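Local coordinates for De novo designed protein CA01 (PDB 5E6G), which has no known natural function, being a computationally designed all-helical protein made with design strategies inspired by evolution, at residues L38-N43 and F124-V129; Y60-L65 and P97-L102; Y71-E76 and V84-A89. All blocks are in the same frame, centred on the assembly; numbering follows the deposited sequence.

Contact 1. Residues L38-N43 and F124-V129; sequences LKQLEN and FARQLV
R126 holds Q40 end-on, both terminal nitrogens of its guanidinium group donating to the one amide oxygen. The contact ties the first helix of this five-helix protein, 24-50, to the last, 121-130, and so closes the all-helical fold between parts far apart in sequence. The stronger bond runs from R126 NH1 to Q40 OE1 at 2.9 Å and is nearly straight, with an N-H...O angle of 161°. It lies in the carbonyl plane and uses a lone pair of the oxygen. R126 NH2 donates to the same Q40 OE1 from 3.3 Å, along a more bent path and from somewhat out of the carbonyl plane. For both bonds the oxygen sits in the guanidinium plane, at its edge, while the planes of the two groups are turned 36° from each other. Q40 NE2 comes within 3.2 Å of R126 NH2, but two donors meet there and they form no bond. Q40 is extended beyond CG and R126 from CG to NE; the two side chains cross at about a right angle. K36 brings a like charge close to R126 NH2, whereas E122 offers R126 NE a long, weak ion pair. With an alanine in place of Q40, the amide oxygen would be gone and R126 would probably lose both of its bonds to helix 24-50, its guanidinium left freer to swing.

Deeper inside, L41 and V129, both buried, reach for each other tip to tip. The CG1 methyl of V129 stands anti to the backbone N (chi1 174°), which turns it to face helix 24-50, where L41 CD1 meets V129 CG1 at 4.1 Å.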
loop_
_atom_site.group_PDB
_atom_site.type_symbol
_atom_site.label_atom_id
_atom_site.label_comp_id
_atom_site.label_asym_id
_atom_site.label_seq_id
_atom_site.Cartn_x
_atom_site.Cartn_y
_atom_site.Cartn_z
ATOM N N LEU A 38 -0.730 -0.985 -8.620
ATOM C CA LEU A 38 0.397 -1.862 -8.916
ATOM C C LEU A 38 0.854 -1.680 -10.358
ATOM O O LEU A 38 2.043 -1.765 -10.657
ATOM C CB LEU A 38 0.021 -3.323 -8.668
ATOM C CG LEU A 38 -0.015 -3.767 -7.205
ATOM C CD1 LEU A 38 -0.913 -4.982 -7.036
ATOM C CD2 LEU A 38 1.392 -4.064 -6.704
ATOM N N LYS A 39 -0.104 -1.430 -11.244
ATOM C CA LYS A 39 0.189 -1.214 -12.655
ATOM C C LYS A 39 0.900 0.122 -12.835
ATOM O O LYS A 39 1.873 0.227 -13.581
ATOM C CB LYS A 39 -1.099 -1.252 -13.479
ATOM C CG LYS A 39 -0.971 -1.969 -14.814
ATOM C CD LYS A 39 -2.338 -2.292 -15.399
ATOM C CE LYS A 39 -2.978 -3.496 -14.720
ATOM N NZ LYS A 39 -2.273 -4.766 -15.054
ATOM N N GLN A 40 0.407 1.139 -12.136
ATOM C CA GLN A 40 1.029 2.456 -12.145
ATOM C C GLN A 40 2.448 2.393 -11.588
ATOM O O GLN A 40 3.366 2.996 -12.141
ATOM C CB GLN A 40 0.191 3.448 -11.336
ATOM C CG GLN A 40 -1.151 3.778 -11.971
ATOM C CD GLN A 40 -2.040 4.615 -11.072
ATOM O OE1 GLN A 40 -1.924 4.571 -9.846
ATOM N NE2 GLN A 40 -2.933 5.389 -11.680
ATOM N N LEU A 41 2.622 1.654 -10.498
ATOM C CA LEU A 41 3.928 1.525 -9.860
ATOM C C LEU A 41 4.934 0.835 -10.778
ATOM O O LEU A 41 6.122 1.157 -10.756
ATOM C CB LEU A 41 3.806 0.757 -8.540
ATOM C CG LEU A 41 3.143 1.515 -7.386
ATOM C CD1 LEU A 41 2.774 0.567 -6.255
ATOM C CD2 LEU A 41 4.054 2.620 -6.874
ATOM N N GLU A 42 4.459 -0.115 -11.581
ATOM C CA GLU A 42 5.317 -0.790 -12.553
ATOM C C GLU A 42 5.930 0.219 -13.515
ATOM O O GLU A 42 7.119 0.152 -13.828
ATOM C CB GLU A 42 4.534 -1.844 -13.340
ATOM C CG GLU A 42 4.417 -3.192 -12.650
ATOM C CD GLU A 42 3.894 -4.276 -13.577
ATOM O OE1 GLU A 42 4.495 -4.484 -14.653
ATOM O OE2 GLU A 42 2.878 -4.916 -13.229
ATOM N N ASN A 43 5.109 1.154 -13.981
ATOM C CA ASN A 43 5.571 2.184 -14.901
ATOM C C ASN A 43 6.568 3.119 -14.222
ATOM O O ASN A 43 7.627 3.413 -14.774
ATOM C CB ASN A 43 4.388 2.984 -15.447
ATOM C CG ASN A 43 4.723 3.717 -16.736
ATOM O OD1 ASN A 43 5.394 3.177 -17.615
ATOM N ND2 ASN A 43 4.260 4.955 -16.850
ATOM N N PHE A 124 -8.231 5.355 0.244
ATOM C CA PHE A 124 -7.588 4.497 1.232
ATOM C C PHE A 124 -6.386 3.786 0.623
ATOM O O PHE A 124 -5.293 3.807 1.184
ATOM C CB PHE A 124 -8.589 3.474 1.779
ATOM C CG PHE A 124 -8.002 2.529 2.790
ATOM C CD1 PHE A 124 -7.354 1.374 2.385
ATOM C CD2 PHE A 124 -8.106 2.791 4.145
ATOM C CE1 PHE A 124 -6.813 0.504 3.313
ATOM C CE2 PHE A 124 -7.568 1.924 5.079
ATOM C CZ PHE A 124 -6.923 0.779 4.662
ATOM N N ALA A 125 -6.597 3.165 -0.532
ATOM C CA ALA A 125 -5.545 2.406 -1.195
ATOM C C ALA A 125 -4.360 3.291 -1.570
ATOM O O ALA A 125 -3.212 2.943 -1.308
ATOM C CB ALA A 125 -6.097 1.714 -2.433
ATOM N N ARG A 126 -4.644 4.439 -2.178
ATOM C CA ARG A 126 -3.589 5.329 -2.654
ATOM C C ARG A 126 -2.760 5.897 -1.509
ATOM O O ARG A 126 -1.533 5.812 -1.520
ATOM C CB ARG A 126 -4.186 6.470 -3.477
ATOM C CG ARG A 126 -4.797 6.009 -4.784
ATOM C CD ARG A 126 -4.920 7.138 -5.786
ATOM N NE ARG A 126 -5.312 6.632 -7.098
ATOM C CZ ARG A 126 -4.475 6.066 -7.963
ATOM N NH1 ARG A 126 -3.189 5.930 -7.661
ATOM N NH2 ARG A 126 -4.923 5.634 -9.133
ATOM N N GLN A 127 -3.432 6.469 -0.518
ATOM C CA GLN A 127 -2.744 7.086 0.609
ATOM C C GLN A 127 -1.984 6.060 1.448
ATOM O O GLN A 127 -0.940 6.369 2.022
ATOM C CB GLN A 127 -3.743 7.846 1.481
ATOM C CG GLN A 127 -4.293 9.091 0.803
ATOM C CD GLN A 127 -5.332 9.807 1.636
ATOM O OE1 GLN A 127 -5.261 9.819 2.865
ATOM N NE2 GLN A 127 -6.311 10.406 0.969
ATOM N N LEU A 128 -2.509 4.841 1.512
ATOM C CA LEU A 128 -1.865 3.771 2.267
ATOM C C LEU A 128 -0.514 3.419 1.651
ATOM O O LEU A 128 0.481 3.259 2.357
ATOM C CB LEU A 128 -2.767 2.534 2.316
ATOM C CG LEU A 128 -2.226 1.307 3.053
ATOM C CD1 LEU A 128 -2.144 1.571 4.549
ATOM C CD2 LEU A 128 -3.089 0.088 2.765
ATOM N N VAL A 129 -0.485 3.319 0.328
ATOM C CA VAL A 129 0.711 2.890 -0.384
ATOM C C VAL A 129 1.701 4.038 -0.594
ATOM O O VAL A 129 2.911 3.854 -0.446
ATOM C CB VAL A 129 0.337 2.275 -1.757
ATOM C CG1 VAL A 129 1.583 1.957 -2.582
ATOM C CG2 VAL A 129 -0.493 1.021 -1.560
#

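Contact 2. Residues Y60-L65 and P97-L102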
loop_
_atom_site.group_PDB
_atom_site.type_symbol
_atom_site.label_atom_id
_atom_site.label_comp_id
_atom_site.label_asym_id
_atom_site.label_seq_id
_atom_site.Cartn_x
_atom_site.Cartn_y
_atom_site.Cartn_z
ATOM N N TYR A 60 9.747 3.048 -5.099
ATOM C CA TYR A 60 8.562 2.555 -5.797
ATOM C C TYR A 60 8.485 1.029 -5.755
ATOM O O TYR A 60 7.397 0.453 -5.791
ATOM C CB TYR A 60 8.551 3.035 -7.249
ATOM C CG TYR A 60 7.956 4.414 -7.443
ATOM C CD1 TYR A 60 6.656 4.688 -7.047
ATOM C CD2 TYR A 60 8.689 5.434 -8.038
ATOM C CE1 TYR A 60 6.102 5.941 -7.223
ATOM C CE2 TYR A 60 8.140 6.698 -8.221
ATOM C CZ TYR A 60 6.845 6.940 -7.811
ATOM O OH TYR A 60 6.283 8.180 -7.987
ATOM N N ARG A 61 9.640 0.378 -5.679
ATOM C CA ARG A 61 9.689 -1.075 -5.578
ATOM C C ARG A 61 9.159 -1.548 -4.224
ATOM O O ARG A 61 8.447 -2.546 -4.149
ATOM C CB ARG A 61 11.118 -1.575 -5.802
ATOM C CG ARG A 61 11.520 -1.609 -7.270
ATOM C CD ARG A 61 12.979 -1.988 -7.462
ATOM N NE ARG A 61 13.302 -2.166 -8.878
ATOM C CZ ARG A 61 13.297 -3.335 -9.515
ATOM N NH1 ARG A 61 12.996 -4.456 -8.873
ATOM N NH2 ARG A 61 13.601 -3.384 -10.805
ATOM N N ILE A 62 9.501 -0.829 -3.160
ATOM C CA ILE A 62 8.993 -1.150 -1.828
ATOM C C ILE A 62 7.483 -0.931 -1.772
ATOM O O ILE A 62 6.749 -1.753 -1.222
ATOM C CB ILE A 62 9.679 -0.307 -0.735
ATOM C CG1 ILE A 62 11.171 -0.638 -0.678
ATOM C CG2 ILE A 62 9.035 -0.563 0.632
ATOM C CD1 ILE A 62 11.981 0.285 0.214
ATOM N N ALA A 63 7.028 0.180 -2.343
ATOM C CA ALA A 63 5.603 0.493 -2.396
ATOM C C ALA A 63 4.839 -0.571 -3.177
ATOM O O ALA A 63 3.669 -0.844 -2.897
ATOM C CB ALA A 63 5.387 1.866 -3.020
ATOM N N TYR A 64 5.505 -1.162 -4.164
ATOM C CA TYR A 64 4.916 -2.229 -4.963
ATOM C C TYR A 64 4.679 -3.467 -4.103
ATOM O O TYR A 64 3.618 -4.085 -4.169
ATOM C CB TYR A 64 5.820 -2.567 -6.150
ATOM C CG TYR A 64 5.236 -3.577 -7.112
ATOM C CD1 TYR A 64 5.405 -4.939 -6.906
ATOM C CD2 TYR A 64 4.524 -3.166 -8.231
ATOM C CE1 TYR A 64 4.874 -5.864 -7.785
ATOM C CE2 TYR A 64 3.991 -4.083 -9.114
ATOM C CZ TYR A 64 4.169 -5.430 -8.888
ATOM O OH TYR A 64 3.640 -6.346 -9.766
ATOM N N LEU A 65 5.673 -3.818 -3.293
ATOM C CA LEU A 65 5.568 -4.965 -2.401
ATOM C C LEU A 65 4.453 -4.756 -1.382
ATOM O O LEU A 65 3.727 -5.693 -1.044
ATOM C CB LEU A 65 6.894 -5.213 -1.679
ATOM C CG LEU A 65 8.113 -5.547 -2.544
ATOM C CD1 LEU A 65 9.340 -5.748 -1.664
ATOM C CD2 LEU A 65 7.870 -6.771 -3.412
ATOM N N PRO A 97 11.931 -1.670 7.502
ATOM C CA PRO A 97 11.206 -1.384 8.745
ATOM C C PRO A 97 10.737 0.066 8.870
ATOM O O PRO A 97 9.781 0.328 9.600
ATOM C CB PRO A 97 12.232 -1.720 9.831
ATOM C CG PRO A 97 13.553 -1.541 9.178
ATOM C CD PRO A 97 13.368 -1.897 7.735
ATOM N N HIS A 98 11.394 0.990 8.176
ATOM C CA HIS A 98 11.015 2.398 8.256
ATOM C C HIS A 98 9.763 2.673 7.429
ATOM O O HIS A 98 8.833 3.325 7.904
ATOM C CB HIS A 98 12.170 3.288 7.800
ATOM C CG HIS A 98 13.347 3.256 8.722
ATOM N ND1 HIS A 98 13.262 3.617 10.053
ATOM C CD2 HIS A 98 14.637 2.901 8.515
ATOM C CE1 HIS A 98 14.444 3.488 10.619
ATOM N NE2 HIS A 98 15.301 3.054 9.708
ATOM N N TYR A 99 9.737 2.172 6.198
ATOM C CA TYR A 99 8.524 2.213 5.391
ATOM C C TYR A 99 7.394 1.499 6.133
ATOM O O TYR A 99 6.251 1.958 6.132
ATOM C CB TYR A 99 8.753 1.566 4.021
ATOM C CG TYR A 99 7.531 1.585 3.123
ATOM C CD1 TYR A 99 6.520 0.646 3.273
ATOM C CD2 TYR A 99 7.392 2.541 2.124
ATOM C CE1 TYR A 99 5.402 0.660 2.464
ATOM C CE2 TYR A 99 6.278 2.560 1.304
ATOM C CZ TYR A 99 5.285 1.617 1.480
ATOM O OH TYR A 99 4.171 1.630 0.674
ATOM N N ALA A 100 7.733 0.382 6.773
ATOM C CA ALA A 100 6.757 -0.453 7.466
ATOM C C ALA A 100 6.033 0.292 8.588
ATOM O O ALA A 100 4.817 0.164 8.739
ATOM C CB ALA A 100 7.439 -1.696 8.023
ATOM N N GLU A 101 6.773 1.067 9.375
ATOM C CA GLU A 101 6.171 1.795 10.488
ATOM C C GLU A 101 5.333 2.973 10.001
ATOM O O GLU A 101 4.279 3.264 10.568
ATOM C CB GLU A 101 7.245 2.283 11.462
ATOM C CG GLU A 101 7.877 1.176 12.302
ATOM C CD GLU A 101 6.850 0.272 12.964
ATOM O OE1 GLU A 101 5.918 0.798 13.610
ATOM O OE2 GLU A 101 6.970 -0.965 12.827
ATOM N N LEU A 102 5.799 3.650 8.955
ATOM C CA LEU A 102 5.021 4.716 8.336
ATOM C C LEU A 102 3.746 4.137 7.741
ATOM O O LEU A 102 2.664 4.713 7.865
ATOM C CB LEU A 102 5.832 5.429 7.253
ATOM C CG LEU A 102 6.959 6.352 7.716
ATOM C CD1 LEU A 102 7.742 6.859 6.515
ATOM C CD2 LEU A 102 6.413 7.515 8.528
#
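The ring of Y99 carries I62 on one of its faces. The CG2 methyl of I62 makes a CH-pi contact 3.8 Å from the centroid of the Y99 ring and 18° off the ring normal. It is displaced toward the rim, which brings I62 CG2 to 3.6 Å from Y99 CG, nearer than to either CD carbon. A63 approaches the other end of the ring obliquely: Y99 OH lies 3.6 Å from A63 CA and 3.9 Å from A63 CB.

Two first torsions set up this arrangement. In Y99, CG stands anti to the backbone N (chi1 -179°), and the ring is thereby thrown across to helix 54-75; in I62 the CG2 branch is anti to the backbone N, and it is this methyl that lies over the ring face. The two side chains slide past each other in opposite directions, and their CA atoms, 8.0 Å apart from I62 to Y99, are the nearest pair of the two backbones. Y99 OH makes no hydrogen bond to residues 60-65; it bonds instead to the backbone O of V129, so this buried hydroxyl has a polar partner.

The contact packs the N-terminal turns of helix 97-115 against the first half of helix 54-75. L91 of helix 80-93 and P132, beyond helix 121-130, also touch Y99, while V129 of helix 121-130 packs on A63.

Contact 3. Residues Y71-E76 and V84-A89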
loop_
_atom_site.group_PDB
_atom_site.type_symbol
_atom_site.label_atom_id
_atom_site.label_comp_id
_atom_site.label_asym_id
_atom_site.label_seq_id
_atom_site.Cartn_x
_atom_site.Cartn_y
_atom_site.Cartn_z
ATOM N N TYR A 71 -2.943 -6.428 -1.148
ATOM C CA TYR A 71 -3.907 -6.996 -2.076
ATOM C C TYR A 71 -4.230 -8.458 -1.753
ATOM O O TYR A 71 -5.403 -8.828 -1.664
ATOM C CB TYR A 71 -3.386 -6.881 -3.510
ATOM C CG TYR A 71 -4.242 -7.602 -4.524
ATOM C CD1 TYR A 71 -3.996 -8.932 -4.842
ATOM C CD2 TYR A 71 -5.293 -6.960 -5.159
ATOM C CE1 TYR A 71 -4.771 -9.605 -5.764
ATOM C CE2 TYR A 71 -6.080 -7.625 -6.088
ATOM C CZ TYR A 71 -5.816 -8.948 -6.388
ATOM O OH TYR A 71 -6.600 -9.610 -7.313
ATOM N N ARG A 72 -3.200 -9.285 -1.586
ATOM C CA ARG A 72 -3.411 -10.718 -1.401
ATOM C C ARG A 72 -4.084 -11.010 -0.061
ATOM O O ARG A 72 -4.850 -11.968 0.060
ATOM C CB ARG A 72 -2.087 -11.491 -1.519
ATOM C CG ARG A 72 -1.103 -11.347 -0.355
ATOM C CD ARG A 72 -0.475 -12.690 0.032
ATOM N NE ARG A 72 -1.099 -13.272 1.225
ATOM C CZ ARG A 72 -1.508 -14.535 1.338
ATOM N NH1 ARG A 72 -1.374 -15.393 0.332
ATOM N NH2 ARG A 72 -2.057 -14.946 2.472
ATOM N N LEU A 73 -3.804 -10.179 0.937
ATOM C CA LEU A 73 -4.411 -10.337 2.253
ATOM C C LEU A 73 -5.917 -10.119 2.173
ATOM O O LEU A 73 -6.695 -10.891 2.734
ATOM C CB LEU A 73 -3.785 -9.369 3.258
ATOM C CG LEU A 73 -2.388 -9.751 3.751
ATOM C CD1 LEU A 73 -1.726 -8.576 4.448
ATOM C CD2 LEU A 73 -2.456 -10.961 4.681
ATOM N N LEU A 74 -6.323 -9.073 1.462
ATOM C CA LEU A 74 -7.740 -8.786 1.273
ATOM C C LEU A 74 -8.411 -9.853 0.407
ATOM O O LEU A 74 -9.594 -10.150 0.586
ATOM C CB LEU A 74 -7.926 -7.406 0.640
ATOM C CG LEU A 74 -7.506 -6.203 1.487
ATOM C CD1 LEU A 74 -7.674 -4.917 0.692
ATOM C CD2 LEU A 74 -8.303 -6.137 2.783
ATOM N N ALA A 75 -7.658 -10.417 -0.533
ATOM C CA ALA A 75 -8.171 -11.487 -1.383
ATOM C C ALA A 75 -8.353 -12.758 -0.564
ATOM O O ALA A 75 -9.180 -13.607 -0.887
ATOM C CB ALA A 75 -7.232 -11.738 -2.553
ATOM N N GLU A 76 -7.570 -12.873 0.503
ATOM C CA GLU A 76 -7.643 -14.013 1.410
ATOM C C GLU A 76 -8.773 -13.855 2.429
ATOM O O GLU A 76 -8.959 -14.703 3.301
ATOM C CB GLU A 76 -6.305 -14.185 2.128
ATOM C CG GLU A 76 -5.296 -15.040 1.381
ATOM C CD GLU A 76 -5.750 -16.477 1.214
ATOM O OE1 GLU A 76 -5.333 -17.335 2.024
ATOM O OE2 GLU A 76 -6.525 -16.745 0.271
ATOM N N VAL A 84 -3.734 -4.359 7.286
ATOM C CA VAL A 84 -2.766 -3.283 7.464
ATOM C C VAL A 84 -1.627 -3.728 8.376
ATOM O O VAL A 84 -0.457 -3.534 8.057
ATOM C CB VAL A 84 -3.437 -2.017 8.050
ATOM C CG1 VAL A 84 -2.398 -0.969 8.441
ATOM C CG2 VAL A 84 -4.425 -1.435 7.054
ATOM N N GLN A 85 -1.975 -4.334 9.507
ATOM C CA GLN A 85 -0.976 -4.741 10.491
ATOM C C GLN A 85 -0.099 -5.881 9.979
ATOM O O GLN A 85 1.109 -5.893 10.214
ATOM C CB GLN A 85 -1.656 -5.154 11.800
ATOM C CG GLN A 85 -2.456 -4.041 12.461
ATOM C CD GLN A 85 -1.594 -2.864 12.880
ATOM O OE1 GLN A 85 -0.439 -3.030 13.277
ATOM N NE2 GLN A 85 -2.151 -1.662 12.787
ATOM N N ARG A 86 -0.702 -6.837 9.278
ATOM C CA ARG A 86 0.046 -7.973 8.749
ATOM C C ARG A 86 0.937 -7.550 7.580
ATOM O O ARG A 86 2.028 -8.089 7.400
ATOM C CB ARG A 86 -0.906 -9.092 8.315
ATOM C CG ARG A 86 -1.508 -9.868 9.477
ATOM C CD ARG A 86 -2.583 -10.843 9.027
ATOM N NE ARG A 86 -2.036 -11.969 8.273
ATOM C CZ ARG A 86 -2.773 -12.931 7.724
ATOM N NH1 ARG A 86 -4.095 -12.911 7.839
ATOM N NH2 ARG A 86 -2.189 -13.914 7.054
ATOM N N ALA A 87 0.473 -6.584 6.792
ATOM C CA ALA A 87 1.277 -6.052 5.696
ATOM C C ALA A 87 2.487 -5.299 6.244
ATOM O O ALA A 87 3.583 -5.381 5.692
ATOM C CB ALA A 87 0.442 -5.148 4.813
ATOM N N ALA A 88 2.283 -4.571 7.336
ATOM C CA ALA A 88 3.373 -3.850 7.983
ATOM C C ALA A 88 4.461 -4.813 8.450
ATOM O O ALA A 88 5.651 -4.531 8.309
ATOM C CB ALA A 88 2.850 -3.034 9.153
ATOM N N ALA A 89 4.049 -5.949 9.003
ATOM C CA ALA A 89 4.993 -6.965 9.459
ATOM C C ALA A 89 5.744 -7.573 8.275
ATOM O O ALA A 89 6.953 -7.793 8.342
ATOM C CB ALA A 89 4.266 -8.048 10.243
#
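L73 gives up more surface than any other residue in this contact, spreading its two methyl branches over R86 and A87. CD2 sits over the centre of one face of the R86 guanidinium, 3.6 Å from R86 CZ, with NE and NH2 of R86 only slightly farther off. The methyl thus covers the flat, weakly solvated face of the cation and not its donor-bearing edge. CD1 of L73 turns to the backbone beneath, coming to 3.8 Å from A87 N and also touching the CB atoms of R86 and A87. Leucine and arginine cross obliquely.

A turn about CG-CD (chi3 70°) bends the R86 chain, and the guanidinium face comes to lie against L73 CD2. R86 is exposed to solvent, and its NH1 has a long, weak ion pair with E82. R72 NH2 lies 4.7 Å from R86 NH2, a pair of like charges close but not touching.

A87, small and buried, lets L73 CD1 come close to the backbone of helix 80-93; it also packs against F103 of helix 97-115. A83, one turn before A87, meets L73 as well. Seated against these alanines, with its CD2 branch over the arginine guanidinium, L73 packs together helices 54-75 and 80-93, consecutive in the chain and joined by a short loop: a helix-loop-helix connection of this all-helical fold.

Contacts 2 and 3 both use helix 54-75, in its first half and at its C-terminal end, and are buried and apolar in their packing, although R86 in contact 3 is exposed; contact 1 joins the chain's first and last helices and is only partly buried. Along the sequence they are nested, contact 3 within contact 2 and contact 2 within contact 1. Contact 1 alone has hydrogen bonds between its segments, at its outer side, whereas contact 2 relies on a CH-pi contact and contact 3 on a methyl over a guanidinium face. Contacts 1 and 2 meet where L41 packs on Y60. Elsewhere, A100 packs on A88 O between contacts 2 and 3, and F124 on V84 between contacts 1 and 3.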